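Local coordinates for protein putative Acetyltransferase from the GNAT family (Novosphingobium aromaticivorans DSM 12444, PDB 3EC4) that probably transfers acyl groups, as a putative acetyltransferase of the GNAT family, at residues A[135-140]-A[176-181]; A[144-149]-A[162-167]; A[158-163]-A[181-186]. All blocks are in the same frame, centred on the assembly; numbering follows the deposited sequence.

Contact 1: residues A[135-140]-A[176-181]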
loop_
_atom_site.group_PDB
_atom_site.type_symbol
_atom_site.label_atom_id
_atom_site.label_comp_id
_atom_site.label_asym_id
_atom_site.label_seq_id
_atom_site.Cartn_x
_atom_site.Cartn_y
_atom_site.Cartn_z
ATOM N N TYR A 135 2.768 -3.071 12.985
ATOM C CA TYR A 135 3.772 -3.214 14.010
ATOM C C TYR A 135 4.520 -1.894 14.149
ATOM O O TYR A 135 4.548 -1.057 13.216
ATOM C CB TYR A 135 4.736 -4.336 13.629
ATOM C CG TYR A 135 4.114 -5.730 13.709
ATOM C CD1 TYR A 135 3.949 -6.349 14.915
ATOM C CD2 TYR A 135 3.676 -6.395 12.573
ATOM C CE1 TYR A 135 3.397 -7.619 15.002
ATOM C CE2 TYR A 135 3.117 -7.670 12.655
ATOM C CZ TYR A 135 2.984 -8.263 13.887
ATOM O OH TYR A 135 2.409 -9.530 14.021
ATOM N N GLY A 136 5.114 -1.708 15.320
ATOM C CA GLY A 136 5.844 -0.500 15.602
ATOM C C GLY A 136 7.062 -0.787 16.438
ATOM O O GLY A 136 7.205 -1.861 16.992
ATOM N N VAL A 137 7.896 0.231 16.533
ATOM C CA VAL A 137 8.975 0.257 17.499
ATOM C C VAL A 137 8.860 1.553 18.281
ATOM O O VAL A 137 8.600 2.620 17.704
ATOM C CB VAL A 137 10.386 0.156 16.859
ATOM C CG1 VAL A 137 11.447 0.080 17.949
ATOM C CG2 VAL A 137 10.491 -1.055 15.953
ATOM N N ARG A 138 9.046 1.443 19.592
ATOM C CA ARG A 138 9.002 2.604 20.489
ATOM C C ARG A 138 10.385 2.916 21.013
ATOM O O ARG A 138 11.123 2.014 21.371
ATOM C CB ARG A 138 8.034 2.373 21.657
ATOM C CG ARG A 138 6.590 2.215 21.178
ATOM C CD ARG A 138 5.555 2.793 22.146
ATOM N NE ARG A 138 4.281 2.990 21.449
ATOM C CZ ARG A 138 3.671 4.168 21.253
ATOM N NH1 ARG A 138 4.178 5.297 21.724
ATOM N NH2 ARG A 138 2.525 4.214 20.586
ATOM N N ILE A 139 10.708 4.196 21.048
ATOM C CA ILE A 139 11.993 4.723 21.525
ATOM C C ILE A 139 11.670 5.956 22.397
ATOM O O ILE A 139 10.944 6.856 21.961
ATOM C CB ILE A 139 12.901 5.134 20.338
ATOM C CG1 ILE A 139 13.303 3.915 19.519
ATOM C CG2 ILE A 139 14.168 5.888 20.836
ATOM C CD1 ILE A 139 14.235 4.219 18.347
ATOM N N ASP A 140 12.178 5.971 23.627
ATOM C CA ASP A 140 11.891 7.033 24.632
ATOM C C ASP A 140 10.393 7.197 24.815
ATOM O O ASP A 140 9.890 8.322 24.956
ATOM C CB ASP A 140 12.486 8.403 24.222
ATOM C CG ASP A 140 13.978 8.336 23.866
ATOM O OD1 ASP A 140 14.749 7.724 24.640
ATOM O OD2 ASP A 140 14.367 8.915 22.814
ATOM N N ALA A 176 13.845 -2.063 8.229
ATOM C CA ALA A 176 14.165 -3.435 7.910
ATOM C C ALA A 176 13.566 -4.394 8.933
ATOM O O ALA A 176 12.879 -5.352 8.571
ATOM C CB ALA A 176 15.660 -3.626 7.834
ATOM N N ARG A 177 13.753 -4.082 10.212
ATOM C CA ARG A 177 13.214 -4.924 11.270
ATOM C C ARG A 177 11.687 -5.010 11.252
ATOM O O ARG A 177 11.124 -6.082 11.429
ATOM C CB ARG A 177 13.728 -4.486 12.622
ATOM C CG ARG A 177 15.219 -4.743 12.811
ATOM C CD ARG A 177 15.731 -3.935 13.949
ATOM N NE ARG A 177 15.064 -4.307 15.191
ATOM C CZ ARG A 177 15.101 -3.575 16.293
ATOM N NH1 ARG A 177 15.821 -2.453 16.355
ATOM N NH2 ARG A 177 14.433 -3.980 17.349
ATOM N N LEU A 178 11.019 -3.899 10.971
ATOM C CA LEU A 178 9.554 -3.878 10.849
ATOM C C LEU A 178 9.046 -4.676 9.638
ATOM O O LEU A 178 8.064 -5.431 9.754
ATOM C CB LEU A 178 9.071 -2.431 10.787
ATOM C CG LEU A 178 9.134 -1.766 12.188
ATOM C CD1 LEU A 178 9.152 -0.249 12.163
ATOM C CD2 LEU A 178 7.924 -2.272 13.063
ATOM N N ILE A 179 9.687 -4.504 8.482
ATOM C CA ILE A 179 9.349 -5.335 7.324
ATOM C C ILE A 179 9.497 -6.836 7.663
ATOM O O ILE A 179 8.633 -7.647 7.333
ATOM C CB ILE A 179 10.169 -4.935 6.075
ATOM C CG1 ILE A 179 9.768 -3.524 5.624
ATOM C CG2 ILE A 179 9.935 -5.986 4.934
ATOM C CD1 ILE A 179 10.771 -2.759 4.755
ATOM N N ARG A 180 10.594 -7.209 8.300
ATOM C CA ARG A 180 10.773 -8.603 8.737
ATOM C C ARG A 180 9.587 -9.100 9.550
ATOM O O ARG A 180 9.132 -10.219 9.357
ATOM C CB ARG A 180 12.024 -8.773 9.587
ATOM C CG ARG A 180 13.372 -8.678 8.824
ATOM C CD ARG A 180 14.486 -8.788 9.820
ATOM N NE ARG A 180 15.861 -8.799 9.320
ATOM C CZ ARG A 180 16.455 -9.871 8.801
ATOM N NH1 ARG A 180 15.796 -11.000 8.660
ATOM N NH2 ARG A 180 17.723 -9.810 8.412
ATOM N N LYS A 181 9.122 -8.298 10.491
ATOM C CA LYS A 181 8.015 -8.713 11.344
ATOM C C LYS A 181 6.737 -8.885 10.537
ATOM O O LYS A 181 6.018 -9.871 10.655
ATOM C CB LYS A 181 7.799 -7.708 12.453
ATOM C CG LYS A 181 6.766 -8.170 13.472
ATOM C CD LYS A 181 7.197 -9.373 14.281
ATOM C CE LYS A 181 6.142 -9.687 15.324
ATOM N NZ LYS A 181 6.469 -10.863 16.085
#
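Lys181 sets its CG anti to the backbone N (chi1 -173°) and bends at chi2, while Tyr135 holds its ring beside its own backbone N; together these turns lay the lysine chain over one face of the phenol. The setting is the GNAT fold, where helix 174-188 packs against the mixed sheet. The axes of 135-139 and 176-181 come within 8.6 Å, the two directions 145° apart. Lys181 CG hovers over the middle of the Tyr135 ring, 3.5 Å from its centroid and only 4° off the normal, a CH-pi contact made almost straight down onto the face. The two side chains cross at about a right angle, and the lysine runs on over the ring until its CE lies 3.5 Å from Tyr135 CE1. The methylenes, not the ammonium group, do this touching. With an alanine here instead of Tyr135, the aliphatic part of Lys181 would probably lose the flat surface it lies on and be set free to turn. Ile101, in a nearby loop, touches both side chains, and Arg177 on the same helix is tied by a salt bridge to Asp98. Further along the strand, in one of its two conformers, Val137 CG2 also comes near Leu178. Leu178 adds a purely aliphatic contact: its CD2 packs on Tyr135 CB at 3.8 Å. The same methyl rests on the peptide joining Tyr135 to Gly136, 3.6 Å from Tyr135 O and equally 3.6 Å from Gly136 N.

Contact 2: residues A[144-149]-A[162-167]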
loop_
_atom_site.group_PDB
_atom_site.type_symbol
_atom_site.label_atom_id
_atom_site.label_comp_id
_atom_site.label_asym_id
_atom_site.label_seq_id
_atom_site.Cartn_x
_atom_site.Cartn_y
_atom_site.Cartn_z
ATOM N N ALA A 144 8.496 5.268 17.124
ATOM C CA ALA A 144 9.607 5.672 16.255
ATOM C C ALA A 144 9.357 5.395 14.779
ATOM O O ALA A 144 9.797 6.117 13.916
ATOM C CB ALA A 144 10.855 4.995 16.706
ATOM N N ALA A 145 8.662 4.297 14.504
ATOM C CA ALA A 145 8.564 3.738 13.162
ATOM C C ALA A 145 7.461 2.714 13.185
ATOM O O ALA A 145 7.154 2.150 14.235
ATOM C CB ALA A 145 9.870 3.054 12.734
HETATM N N MSE A 146 6.900 2.468 12.017
HETATM C CA MSE A 146 5.864 1.456 11.857
HETATM C C MSE A 146 5.879 0.832 10.471
HETATM O O MSE A 146 6.518 1.349 9.523
HETATM C CB MSE A 146 4.489 2.043 12.158
HETATM C CG MSE A 146 4.035 2.962 11.105
HETATM SE SE MSE A 146 2.282 3.714 11.497
HETATM C CE MSE A 146 2.131 4.895 10.037
ATOM N N ALA A 147 5.138 -0.270 10.341
ATOM C CA ALA A 147 4.869 -0.903 9.049
ATOM C C ALA A 147 3.655 -1.793 9.209
ATOM O O ALA A 147 3.353 -2.268 10.303
ATOM C CB ALA A 147 6.058 -1.742 8.530
ATOM N N GLY A 148 2.994 -2.060 8.092
ATOM C CA GLY A 148 1.773 -2.813 8.123
ATOM C C GLY A 148 1.478 -3.579 6.856
ATOM O O GLY A 148 2.322 -3.715 5.945
ATOM N N GLU A 149 0.244 -4.037 6.821
ATOM C CA GLU A 149 -0.334 -4.771 5.711
ATOM C C GLU A 149 -1.379 -3.949 4.997
ATOM O O GLU A 149 -2.107 -3.187 5.633
ATOM C CB GLU A 149 -1.004 -6.031 6.224
ATOM C CG GLU A 149 -0.090 -6.906 7.057
ATOM C CD GLU A 149 -0.780 -8.088 7.653
ATOM O OE1 GLU A 149 -1.952 -7.966 8.056
ATOM O OE2 GLU A 149 -0.125 -9.155 7.762
ATOM N N GLY A 162 2.934 1.135 4.439
ATOM C CA GLY A 162 2.940 2.013 5.606
ATOM C C GLY A 162 4.257 2.014 6.354
ATOM O O GLY A 162 4.269 2.280 7.567
ATOM N N VAL A 163 5.368 1.747 5.646
ATOM C CA VAL A 163 6.681 1.677 6.312
ATOM C C VAL A 163 7.202 3.105 6.481
ATOM O O VAL A 163 7.563 3.766 5.507
ATOM C CB VAL A 163 7.712 0.867 5.510
ATOM C CG1 VAL A 163 9.027 0.814 6.280
ATOM C CG2 VAL A 163 7.170 -0.580 5.212
ATOM N N CYS A 164 7.272 3.594 7.703
ATOM C CA CYS A 164 7.783 4.941 7.867
ATOM C C CYS A 164 8.341 5.140 9.239
ATOM O O CYS A 164 7.865 4.531 10.211
ATOM C CB CYS A 164 6.672 5.923 7.633
ATOM S SG CYS A 164 5.362 5.636 8.804
ATOM N N THR A 165 9.304 6.058 9.295
ATOM C CA THR A 165 10.164 6.274 10.443
ATOM C C THR A 165 10.297 7.783 10.592
ATOM O O THR A 165 10.491 8.475 9.582
ATOM C CB THR A 165 11.589 5.657 10.232
ATOM O OG1 THR A 165 11.486 4.251 9.910
ATOM C CG2 THR A 165 12.455 5.832 11.468
ATOM N N TRP A 166 10.146 8.307 11.811
ATOM C CA TRP A 166 10.404 9.750 12.028
ATOM C C TRP A 166 11.861 9.984 11.625
ATOM O O TRP A 166 12.715 9.162 11.901
ATOM C CB TRP A 166 10.269 10.154 13.506
ATOM C CG TRP A 166 8.866 10.138 14.020
ATOM C CD1 TRP A 166 8.292 9.187 14.850
ATOM C CD2 TRP A 166 7.842 11.076 13.727
ATOM N NE1 TRP A 166 6.967 9.492 15.062
ATOM C CE2 TRP A 166 6.676 10.659 14.412
ATOM C CE3 TRP A 166 7.785 12.226 12.943
ATOM C CZ2 TRP A 166 5.484 11.368 14.343
ATOM C CZ3 TRP A 166 6.604 12.920 12.875
ATOM C CH2 TRP A 166 5.480 12.506 13.592
ATOM N N PRO A 167 12.149 11.139 11.011
ATOM C CA PRO A 167 13.521 11.497 10.642
ATOM C C PRO A 167 14.518 11.339 11.757
ATOM O O PRO A 167 15.612 10.783 11.510
ATOM C CB PRO A 167 13.397 12.950 10.218
ATOM C CG PRO A 167 12.042 13.076 9.711
ATOM C CD PRO A 167 11.193 12.164 10.595
#
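Met146 and Cys164 face each other as a hydrogen-bonded antiparallel pair: Met146 N gives to Cys164 O at 2.9 Å, and Cys164 N returns a bond to Met146 O at 3.0 Å. The first approaches nearly along the C=O axis (164°), whereas the second donor is tilted 21° from the carbonyl plane. A third bond, from Trp166 N to Ala144 O, carries the pairing past the end of strand 157-165. CA-H...O contacts fill in between; Ala145 CA lies 3.1 Å from Cys164 O, and Ala145 and Thr165 form the non-hydrogen-bonded pair, their CA atoms 4.0 Å apart. At the other end Gly162, with a positive phi of 73°, adds an extra residue: Gly148 N bonds to Ser161 O, so that Gly162 and Val163 both stand opposite Ala147. This is a beta bulge, consistent with the one GNAT proteins carry in this region.

Side-chain contacts divide between the two faces. Ala145 CB meets Thr165 OG1 at 3.5 Å, and Ala147 CB makes an apolar contact with Val163 CG2 at 3.7 Å, on the side where Leu178 and Ala175 of helix 174-188 pack. On the other face the selenomethionine Met146 stretches its extended chain beside the Cys164 thiol, which is modelled in two conformers; Ala116 and Leu115 of helix 109-118 touch these two side chains.

One pair is not bonded: Met146 O and Gly162 O, both acceptors, stand 3.1 Å apart. The chemistry implies a join held by main-chain hydrogen bonds, with alanines on the face toward helix 174-188 and Met146 and Cys164 on the face toward helix 109-118.

Contact 3: residues A[158-163]-A[181-186]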
loop_
_atom_site.group_PDB
_atom_site.type_symbol
_atom_site.label_atom_id
_atom_site.label_comp_id
_atom_site.label_asym_id
_atom_site.label_seq_id
_atom_site.Cartn_x
_atom_site.Cartn_y
_atom_site.Cartn_z
ATOM N N ALA A 158 -0.292 -10.724 -0.134
ATOM C CA ALA A 158 -0.505 -9.690 0.870
ATOM C C ALA A 158 0.536 -8.596 0.700
ATOM O O ALA A 158 1.712 -8.894 0.579
ATOM C CB ALA A 158 -0.438 -10.274 2.275
ATOM N N GLU A 159 0.082 -7.347 0.729
ATOM C CA GLU A 159 0.947 -6.210 0.514
ATOM C C GLU A 159 1.587 -5.676 1.797
ATOM O O GLU A 159 0.908 -5.398 2.770
ATOM C CB GLU A 159 0.142 -5.080 -0.137
ATOM C CG GLU A 159 1.024 -3.954 -0.680
ATOM C CD GLU A 159 0.218 -2.814 -1.252
ATOM O OE1 GLU A 159 -0.948 -2.684 -0.843
ATOM O OE2 GLU A 159 0.778 -2.030 -2.070
ATOM N N VAL A 160 2.901 -5.502 1.762
ATOM C CA VAL A 160 3.625 -4.693 2.754
ATOM C C VAL A 160 3.510 -3.195 2.452
ATOM O O VAL A 160 3.786 -2.773 1.337
ATOM C CB VAL A 160 5.109 -5.078 2.797
ATOM C CG1 VAL A 160 5.806 -4.285 3.892
ATOM C CG2 VAL A 160 5.218 -6.628 3.054
ATOM N N SER A 161 3.037 -2.415 3.432
ATOM C CA SER A 161 2.730 -0.970 3.241
ATOM C C SER A 161 2.894 -0.190 4.562
ATOM O O SER A 161 3.034 -0.777 5.650
ATOM C CB SER A 161 1.322 -0.738 2.662
ATOM O OG SER A 161 1.190 0.567 2.069
ATOM N N GLY A 162 2.934 1.135 4.439
ATOM C CA GLY A 162 2.940 2.013 5.606
ATOM C C GLY A 162 4.257 2.014 6.354
ATOM O O GLY A 162 4.269 2.280 7.567
ATOM N N VAL A 163 5.368 1.747 5.646
ATOM C CA VAL A 163 6.681 1.677 6.312
ATOM C C VAL A 163 7.202 3.105 6.481
ATOM O O VAL A 163 7.563 3.766 5.507
ATOM C CB VAL A 163 7.712 0.867 5.510
ATOM C CG1 VAL A 163 9.027 0.814 6.280
ATOM C CG2 VAL A 163 7.170 -0.580 5.212
ATOM N N LYS A 181 9.122 -8.298 10.491
ATOM C CA LYS A 181 8.015 -8.713 11.344
ATOM C C LYS A 181 6.737 -8.885 10.537
ATOM O O LYS A 181 6.018 -9.871 10.655
ATOM C CB LYS A 181 7.799 -7.708 12.453
ATOM C CG LYS A 181 6.766 -8.170 13.472
ATOM C CD LYS A 181 7.197 -9.373 14.281
ATOM C CE LYS A 181 6.142 -9.687 15.324
ATOM N NZ LYS A 181 6.469 -10.863 16.085
ATOM N N VAL A 182 6.432 -7.917 9.698
ATOM C CA VAL A 182 5.235 -8.032 8.863
ATOM C C VAL A 182 5.240 -9.325 7.974
ATOM O O VAL A 182 4.230 -10.051 7.897
ATOM C CB VAL A 182 5.057 -6.744 7.976
ATOM C CG1 VAL A 182 3.916 -7.019 6.899
ATOM C CG2 VAL A 182 4.704 -5.514 8.816
ATOM N N ILE A 183 6.366 -9.601 7.296
ATOM C CA ILE A 183 6.451 -10.742 6.373
ATOM C C ILE A 183 6.470 -12.113 7.087
ATOM O O ILE A 183 5.993 -13.072 6.540
ATOM C CB ILE A 183 7.585 -10.603 5.328
ATOM C CG1 ILE A 183 8.970 -10.680 5.953
ATOM C CG2 ILE A 183 7.375 -9.328 4.489
ATOM C CD1 ILE A 183 10.138 -10.570 4.898
ATOM N N ALA A 184 6.934 -12.124 8.347
ATOM C CA ALA A 184 6.867 -13.296 9.197
ATOM C C ALA A 184 5.409 -13.693 9.424
ATOM O O ALA A 184 5.058 -14.886 9.398
ATOM C CB ALA A 184 7.563 -13.005 10.493
ATOM N N GLY A 185 4.551 -12.703 9.653
ATOM C CA GLY A 185 3.128 -12.976 9.915
ATOM C C GLY A 185 2.464 -13.501 8.660
ATOM O O GLY A 185 1.693 -14.469 8.705
HETATM N N MSE A 186 2.774 -12.860 7.526
HETATM C CA MSE A 186 2.307 -13.344 6.215
HETATM C C MSE A 186 2.745 -14.806 5.974
HETATM O O MSE A 186 1.921 -15.701 5.710
HETATM C CB MSE A 186 2.805 -12.433 5.107
HETATM C CG MSE A 186 2.163 -11.050 5.207
HETATM SE SE MSE A 186 2.997 -9.891 3.916
HETATM C CE MSE A 186 1.945 -8.312 4.212
#
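Met186 pushes the longest bump of this contact from helix to strand: its chain, extended beyond CG, points from the helix at the strand backbone and ends with CE in a shallow hollow made by Ala158, Glu159 and Val160. One wall of the hollow is Ala158 CB, 3.6 Å from Met186 CE. Its floor is the main chain, where Met186 CE comes within 3.4 Å of Glu159 O. The residue is a selenomethionine, and its bulky SE lies against the alanine, 3.7 Å from Ala158 O. The small Ala158 side chain points at the helix and fits beside the selenium and CG of Met186.

The second bump comes the other way. Val160 holds CG1 anti to its backbone N (chi1 -176°), which turns the other methyl, CG2, to the helix. There CG2 enters a notch with three sides: Ile183 CG2 at 3.7 Å, Met186 CE at 3.9 Å and, a little farther from Val160 CG2, Val182 CG1 at 4.1 Å. The two bumps therefore lie against each other as well as in their hollows, Val160 meeting both Ile183 and Met186 at a slant.

Strand 157-165, helix 174-188 and strand 192-198 form a beta-alpha-beta crossover, and this is the packing of its helix on its first strand. The axes of 158-163 and 181-186 run at 158° to each other and come within 9.5 Å. Pro193 of the second strand touches both Ile183 and Met186. Val182 and Met186 also reach across to Glu149 of strand 142-149. The carboxylate of Glu159, whose side chain leaves from the other side of the strand, has its salt bridge with Arg150 there, while Met186 CE lies close to the carbonyl of the same residue.

In the fold
All three contacts lie in the GNAT domain and belong to the same mixed sheet. Contacts 1 and 2 have centres about 7 Å apart, and contact 3 lies about 11 Å from the centre of each. Strands 134-139, 142-149 and 157-165 are neighbours in that order, both in the sheet and along the chain, and helix 174-188 follows. Contact 2 pairs the second and third strands; contacts 1 and 3 lay successive parts of the helix on the first and third, their segments overlapping at Lys181. The segments of contacts 2 and 3 overlap at Gly162 and Val163. One helix thus spans three strands, tying the hairpin region of this GNAT domain to its beta-alpha-beta unit.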